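Local coordinates for hypothetical protein, GDSL-like Lipase/Acylhydrolase family protein (Bacteroides uniformis, PDB 4M8K) that probably hydrolyses ester bonds as a GDSL-like lipase or acylhydrolase, although its natural substrate is not established, at residues L43-V48 against W203-V208; S29-Y34 against N79-G84. One frame throughout, in Å; residues are numbered along the deposited sequence. Where two conformers were deposited one is given.

Contact 1: L43-V48 against W203-V208. With ACT (acetate ion), chain C.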
loop_
_atom_site.group_PDB
_atom_site.type_symbol
_atom_site.label_atom_id
_atom_site.label_comp_id
_atom_site.label_asym_id
_atom_site.label_seq_id
_atom_site.Cartn_x
_atom_site.Cartn_y
_atom_site.Cartn_z
ATOM N N LEU A 43 -4.344 13.190 1.064
ATOM C CA LEU A 43 -4.677 13.457 -0.325
ATOM C C LEU A 43 -5.225 12.221 -1.002
ATOM O O LEU A 43 -4.748 11.096 -0.792
ATOM C CB LEU A 43 -3.470 13.979 -1.107
ATOM C CG LEU A 43 -2.910 15.308 -0.602
ATOM C CD1 LEU A 43 -1.691 15.697 -1.449
ATOM C CD2 LEU A 43 -3.956 16.420 -0.595
ATOM N N CYS A 44 -6.239 12.444 -1.818
ATOM C CA CYS A 44 -6.874 11.377 -2.625
ATOM C C CYS A 44 -6.758 11.629 -4.128
ATOM O O CYS A 44 -6.635 12.759 -4.555
ATOM C CB CYS A 44 -8.336 11.305 -2.239
ATOM S SG CYS A 44 -8.615 10.680 -0.558
ATOM N N TRP A 45 -6.863 10.580 -4.927
ATOM C CA TRP A 45 -6.825 10.661 -6.359
ATOM C C TRP A 45 -8.201 10.404 -6.960
ATOM O O TRP A 45 -8.558 11.025 -7.927
ATOM C CB TRP A 45 -5.812 9.643 -6.890
ATOM C CG TRP A 45 -5.332 9.892 -8.303
ATOM C CD1 TRP A 45 -4.257 10.612 -8.664
ATOM C CD2 TRP A 45 -5.885 9.350 -9.514
ATOM N NE1 TRP A 45 -4.111 10.572 -10.021
ATOM C CE2 TRP A 45 -5.080 9.770 -10.557
ATOM C CE3 TRP A 45 -6.977 8.502 -9.801
ATOM C CZ2 TRP A 45 -5.366 9.458 -11.892
ATOM C CZ3 TRP A 45 -7.216 8.151 -11.080
ATOM C CH2 TRP A 45 -6.447 8.654 -12.136
ATOM N N TYR A 46 -8.962 9.497 -6.358
ATOM C CA TYR A 46 -10.304 9.150 -6.841
ATOM C C TYR A 46 -11.427 9.860 -6.075
ATOM O O TYR A 46 -11.376 9.990 -4.878
ATOM C CB TYR A 46 -10.523 7.654 -6.712
ATOM C CG TYR A 46 -9.587 6.772 -7.532
ATOM C CD1 TYR A 46 -9.925 6.423 -8.830
ATOM C CD2 TYR A 46 -8.385 6.277 -7.011
ATOM C CE1 TYR A 46 -9.077 5.626 -9.614
ATOM C CE2 TYR A 46 -7.545 5.467 -7.789
ATOM C CZ TYR A 46 -7.900 5.131 -9.060
ATOM O OH TYR A 46 -7.097 4.316 -9.833
ATOM N N GLY A 47 -12.471 10.242 -6.786
ATOM C CA GLY A 47 -13.657 10.828 -6.161
ATOM C C GLY A 47 -13.517 12.227 -5.601
ATOM O O GLY A 47 -14.346 12.627 -4.788
ATOM N N VAL A 48 -12.524 12.996 -6.056
ATOM C CA VAL A 48 -12.244 14.300 -5.479
ATOM C C VAL A 48 -13.070 15.370 -6.247
ATOM O O VAL A 48 -12.839 15.603 -7.419
ATOM C CB VAL A 48 -10.771 14.679 -5.537
ATOM C CG1 VAL A 48 -10.538 16.070 -4.977
ATOM C CG2 VAL A 48 -9.886 13.665 -4.779
ATOM N N TRP A 203 -4.674 6.948 -17.057
ATOM C CA TRP A 203 -3.958 8.044 -16.384
ATOM C C TRP A 203 -3.088 7.515 -15.288
ATOM O O TRP A 203 -2.985 8.145 -14.217
ATOM C CB TRP A 203 -4.905 9.138 -15.862
ATOM C CG TRP A 203 -5.066 10.263 -16.782
ATOM C CD1 TRP A 203 -4.825 10.289 -18.130
ATOM C CD2 TRP A 203 -5.476 11.585 -16.426
ATOM N NE1 TRP A 203 -5.076 11.544 -18.627
ATOM C CE2 TRP A 203 -5.455 12.363 -17.601
ATOM C CE3 TRP A 203 -5.810 12.201 -15.205
ATOM C CZ2 TRP A 203 -5.849 13.715 -17.621
ATOM C CZ3 TRP A 203 -6.192 13.552 -15.216
ATOM C CH2 TRP A 203 -6.208 14.285 -16.420
ATOM N N GLY A 204 -2.465 6.371 -15.563
ATOM C CA GLY A 204 -1.429 5.775 -14.673
ATOM C C GLY A 204 -1.974 5.156 -13.401
ATOM O O GLY A 204 -1.185 4.655 -12.524
ATOM N N HIS A 205 -3.298 5.063 -13.321
ATOM C CA HIS A 205 -3.949 4.497 -12.128
ATOM C C HIS A 205 -5.039 3.491 -12.481
ATOM O O HIS A 205 -5.594 3.538 -13.557
ATOM C CB HIS A 205 -4.504 5.614 -11.284
ATOM C CG HIS A 205 -3.465 6.588 -10.812
ATOM N ND1 HIS A 205 -2.824 7.446 -11.667
ATOM C CD2 HIS A 205 -2.928 6.813 -9.591
ATOM C CE1 HIS A 205 -1.994 8.212 -10.991
ATOM N NE2 HIS A 205 -2.001 7.820 -9.730
ATOM N N PRO A 206 -5.309 2.538 -11.594
ATOM C CA PRO A 206 -6.230 1.497 -12.100
ATOM C C PRO A 206 -7.609 2.020 -12.476
ATOM O O PRO A 206 -8.137 2.966 -11.853
ATOM C CB PRO A 206 -6.321 0.522 -10.941
ATOM C CG PRO A 206 -5.022 0.680 -10.201
ATOM C CD PRO A 206 -4.733 2.175 -10.294
ATOM N N SER A 207 -8.124 1.421 -13.545
ATOM C CA SER A 207 -9.452 1.595 -14.059
ATOM C C SER A 207 -10.371 0.690 -13.281
ATOM O O SER A 207 -9.931 -0.068 -12.414
ATOM C CB SER A 207 -9.487 1.199 -15.552
ATOM O OG SER A 207 -9.218 -0.189 -15.715
ATOM N N VAL A 208 -11.639 0.733 -13.616
ATOM C CA VAL A 208 -12.611 -0.132 -12.989
ATOM C C VAL A 208 -12.194 -1.576 -13.195
ATOM O O VAL A 208 -12.161 -2.353 -12.253
ATOM C CB VAL A 208 -14.006 0.108 -13.555
ATOM C CG1 VAL A 208 -14.973 -1.043 -13.167
ATOM C CG2 VAL A 208 -14.557 1.417 -13.036
HETATM C C ACT C . 0.099 7.641 -6.774
HETATM O O ACT C . -0.562 8.438 -7.460
HETATM O OXT ACT C . 0.193 7.818 -5.559
HETATM C CH3 ACT C . 0.772 6.444 -7.375
#
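Trp-45 and His-205 lie face to face, an indole stacked on an imidazole that also holds a bound acetate. His-205 probably corresponds to the active-site histidine of GDSL (SGNH) hydrolases, and the stack is consistent with one wall of the catalytic pocket. The five-membered ring of Trp-45 and the imidazole have centroids 3.7 Å apart, with planes at 20°. The imidazole sits towards the rim of the indole, and Trp-45 CE2 falls over the centre of the imidazole. Further along the same side chain, His-205 CB rests over the six-membered ring as a CH-pi contact, 3.8 Å from its centroid. Trp-45 CG is anti to the backbone N (chi1 -161°), which swings the indole towards the short strand 205-206.

Two in-plane partners fix the rotation of the imidazole. ND1 of His-205 gives its hydrogen to Trp-203 O at 2.6 Å, a carbonyl two residues back, in the turn before strand 205-206. NE2 of His-205 donates to the acetate O at 2.8 Å. The ring is thus held at two edges while Trp-45 lies on a face. Trp-203 adds a smaller apolar touch through its CB, 4.0 Å from Trp-45 CZ2. Outside the two segments, Lys-53 makes a cation-pi contact with Trp-45, and Thr-32 OG1 bonds to the Trp-45 backbone N.

Tyr-46 reaches the same strand one residue further on. Its ring packs against Trp-45, with CE3 of that indole over its centre, and helix 208-222 touches it through Met-211. The carbonyl of Pro-206 also accepts from Asn-55 ND2. Tyr-46 OH donates to Pro-206 O at 2.6 Å, in the carbonyl plane and on a lone pair, while Pro-206 CD lies 3.2 Å from the same OH.

Contact 2: S29-Y34 against N79-G84. With ACT (acetate ion), chain C.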
loop_
_atom_site.group_PDB
_atom_site.type_symbol
_atom_site.label_atom_id
_atom_site.label_comp_id
_atom_site.label_asym_id
_atom_site.label_seq_id
_atom_site.Cartn_x
_atom_site.Cartn_y
_atom_site.Cartn_z
ATOM N N SER A 29 -2.140 6.635 -3.963
ATOM C CA SER A 29 -3.358 6.979 -4.749
ATOM C C SER A 29 -4.174 5.764 -5.130
ATOM O O SER A 29 -5.389 5.868 -5.253
ATOM C CB SER A 29 -3.027 7.668 -6.064
ATOM O OG SER A 29 -2.507 8.971 -5.940
ATOM N N TYR A 30 -3.518 4.608 -5.360
ATOM C CA TYR A 30 -4.198 3.421 -5.914
ATOM C C TYR A 30 -5.244 2.873 -4.911
ATOM O O TYR A 30 -6.184 2.165 -5.280
ATOM C CB TYR A 30 -3.219 2.283 -6.252
ATOM C CG TYR A 30 -2.497 2.334 -7.594
ATOM C CD1 TYR A 30 -2.070 3.520 -8.147
ATOM C CD2 TYR A 30 -2.207 1.154 -8.281
ATOM C CE1 TYR A 30 -1.403 3.548 -9.372
ATOM C CE2 TYR A 30 -1.534 1.166 -9.474
ATOM C CZ TYR A 30 -1.120 2.373 -10.023
ATOM O OH TYR A 30 -0.480 2.403 -11.264
ATOM N N SER A 31 -5.058 3.233 -3.651
ATOM C CA SER A 31 -5.907 2.772 -2.544
ATOM C C SER A 31 -6.709 3.915 -1.905
ATOM O O SER A 31 -7.271 3.765 -0.805
ATOM C CB SER A 31 -5.016 2.046 -1.525
ATOM O OG SER A 31 -4.386 0.921 -2.124
ATOM N N THR A 32 -6.772 5.066 -2.578
ATOM C CA THR A 32 -7.514 6.214 -2.066
ATOM C C THR A 32 -8.905 6.307 -2.662
ATOM O O THR A 32 -9.149 5.835 -3.765
ATOM C CB THR A 32 -6.865 7.622 -2.312
ATOM O OG1 THR A 32 -6.747 7.923 -3.726
ATOM C CG2 THR A 32 -5.533 7.726 -1.602
ATOM N N PHE A 33 -9.807 6.915 -1.899
ATOM C CA PHE A 33 -11.091 7.435 -2.408
ATOM C C PHE A 33 -11.519 8.529 -1.449
ATOM O O PHE A 33 -11.533 8.323 -0.212
ATOM C CB PHE A 33 -12.202 6.351 -2.569
ATOM C CG PHE A 33 -13.262 6.735 -3.581
ATOM C CD1 PHE A 33 -14.317 7.552 -3.210
ATOM C CD2 PHE A 33 -13.190 6.296 -4.912
ATOM C CE1 PHE A 33 -15.272 7.964 -4.137
ATOM C CE2 PHE A 33 -14.144 6.667 -5.846
ATOM C CZ PHE A 33 -15.191 7.527 -5.468
ATOM N N TYR A 34 -11.801 9.699 -2.006
ATOM C CA TYR A 34 -12.327 10.849 -1.243
ATOM C C TYR A 34 -13.372 10.445 -0.210
ATOM O O TYR A 34 -14.372 9.767 -0.548
ATOM C CB TYR A 34 -12.921 11.886 -2.228
ATOM C CG TYR A 34 -13.192 13.207 -1.580
ATOM C CD1 TYR A 34 -12.135 14.004 -1.131
ATOM C CD2 TYR A 34 -14.501 13.663 -1.375
ATOM C CE1 TYR A 34 -12.354 15.198 -0.499
ATOM C CE2 TYR A 34 -14.736 14.899 -0.751
ATOM C CZ TYR A 34 -13.643 15.657 -0.330
ATOM O OH TYR A 34 -13.802 16.861 0.301
ATOM N N ASN A 79 -8.214 2.781 6.343
ATOM C CA ASN A 79 -7.575 3.019 5.049
ATOM C C ASN A 79 -6.663 4.270 5.093
ATOM O O ASN A 79 -7.093 5.396 4.762
ATOM C CB ASN A 79 -8.620 3.140 3.943
ATOM C CG ASN A 79 -7.978 3.192 2.566
ATOM O OD1 ASN A 79 -6.770 3.060 2.451
ATOM N ND2 ASN A 79 -8.773 3.518 1.541
ATOM N N ASN A 80 -5.439 4.038 5.529
ATOM C CA ASN A 80 -4.424 5.090 5.549
ATOM C C ASN A 80 -3.683 5.132 4.229
ATOM O O ASN A 80 -2.590 4.597 4.087
ATOM C CB ASN A 80 -3.449 4.886 6.708
ATOM C CG ASN A 80 -2.654 6.132 7.019
ATOM O OD1 ASN A 80 -2.389 6.954 6.128
ATOM N ND2 ASN A 80 -2.269 6.285 8.273
ATOM N N SER A 81 -4.303 5.788 3.263
ATOM C CA SER A 81 -3.774 5.925 1.926
ATOM C C SER A 81 -3.726 7.396 1.575
ATOM O O SER A 81 -4.577 8.167 1.983
ATOM C CB SER A 81 -4.572 5.103 0.897
ATOM O OG SER A 81 -4.530 3.680 1.167
ATOM N N TYR A 82 -2.693 7.755 0.801
ATOM C CA TYR A 82 -2.245 9.121 0.604
ATOM C C TYR A 82 -1.617 9.254 -0.780
ATOM O O TYR A 82 -0.540 8.712 -1.059
ATOM C CB TYR A 82 -1.244 9.476 1.690
ATOM C CG TYR A 82 -0.912 10.964 1.900
ATOM C CD1 TYR A 82 -0.571 11.817 0.848
ATOM C CD2 TYR A 82 -0.905 11.502 3.185
ATOM C CE1 TYR A 82 -0.272 13.167 1.069
ATOM C CE2 TYR A 82 -0.613 12.840 3.410
ATOM C CZ TYR A 82 -0.275 13.662 2.345
ATOM O OH TYR A 82 0.055 14.980 2.589
ATOM N N SER A 83 -2.266 10.060 -1.620
ATOM C CA SER A 83 -1.864 10.264 -3.021
ATOM C C SER A 83 -0.465 10.789 -3.172
ATOM O O SER A 83 -0.080 11.748 -2.535
ATOM C CB SER A 83 -2.772 11.288 -3.705
ATOM O OG SER A 83 -4.042 10.778 -3.834
ATOM N N GLY A 84 0.325 10.148 -4.027
ATOM C CA GLY A 84 1.658 10.630 -4.278
ATOM C C GLY A 84 2.653 10.200 -3.215
ATOM O O GLY A 84 3.875 10.341 -3.411
HETATM C C ACT C . 0.099 7.641 -6.774
HETATM O O ACT C . -0.562 8.438 -7.460
HETATM O OXT ACT C . 0.193 7.818 -5.559
HETATM C CH3 ACT C . 0.772 6.444 -7.375
#
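The acetate-binding pocket is built from Ser-29 and Gly-84, whose backbone N atoms both point at one acetate oxygen. Ser-29 N donates to OXT at 3.1 Å and Gly-84 N at 2.8 Å. Ser-29 OG lies 2.5 Å from the acetate O, unusually short and so doubtful. Asn-122 ND2 also bonds to the acetate. These two backbone N atoms and Asn-122 ND2 are placed like the oxyanion hole of GDSL (SGNH) hydrolases, with Ser-29 as the probable nucleophile.

Ser-29 follows strand 22-27 of the five-stranded parallel sheet, and Gly-84 follows the neighbouring outermost strand 75-81. The contact sets the loop after strand 22-27 against the end of strand 75-81 and the residues that follow it. Away from the acetate, Asn-79 ND2 donates to Ser-31 O at 2.8 Å, almost straight in line with the carbonyl (174°) and in its own amide plane. Ser-81 OG donates to Asn-79 OD1 at 2.7 Å, which holds both ends of the amide and fixes its flip. The same OG lies 3.2 Å from Ser-31 CB, while Ser-31 OG turns to Trp-64 NE1.

Thr-32 OG1 sits between its backbone N and carbonyl carbon (chi1 63°), which turns it back to Ser-29 O at 2.9 Å; Thr-32 N bonds to that carbonyl from the same face. Thr-32 CG2 lies 3.7 Å from Ser-81 C, against the backbone of Ser-81 and Tyr-82.

Contacts 1 and 2 meet at the acetate, with centres about 8 Å apart. Contact 1 brings the imidazole and contact 2 the serine and backbone N-H groups, all converging on this one ion. Ser-29 OG and His-205 NE2 are 4.0 Å apart and both face the acetate O, as a catalytic serine and histidine probably would with a ligand between them; the acetate probably came from the crystallisation liquor. The segments are also tied directly. Tyr-30 OH lies 2.7 Å from Gly-204 O, a probable hydrogen bond. On the other segments, Leu-43 O lies 2.8 Å from Ser-83 N, probably also bonded. The rings of Tyr-30 and His-205 meet with their planes at about 55°.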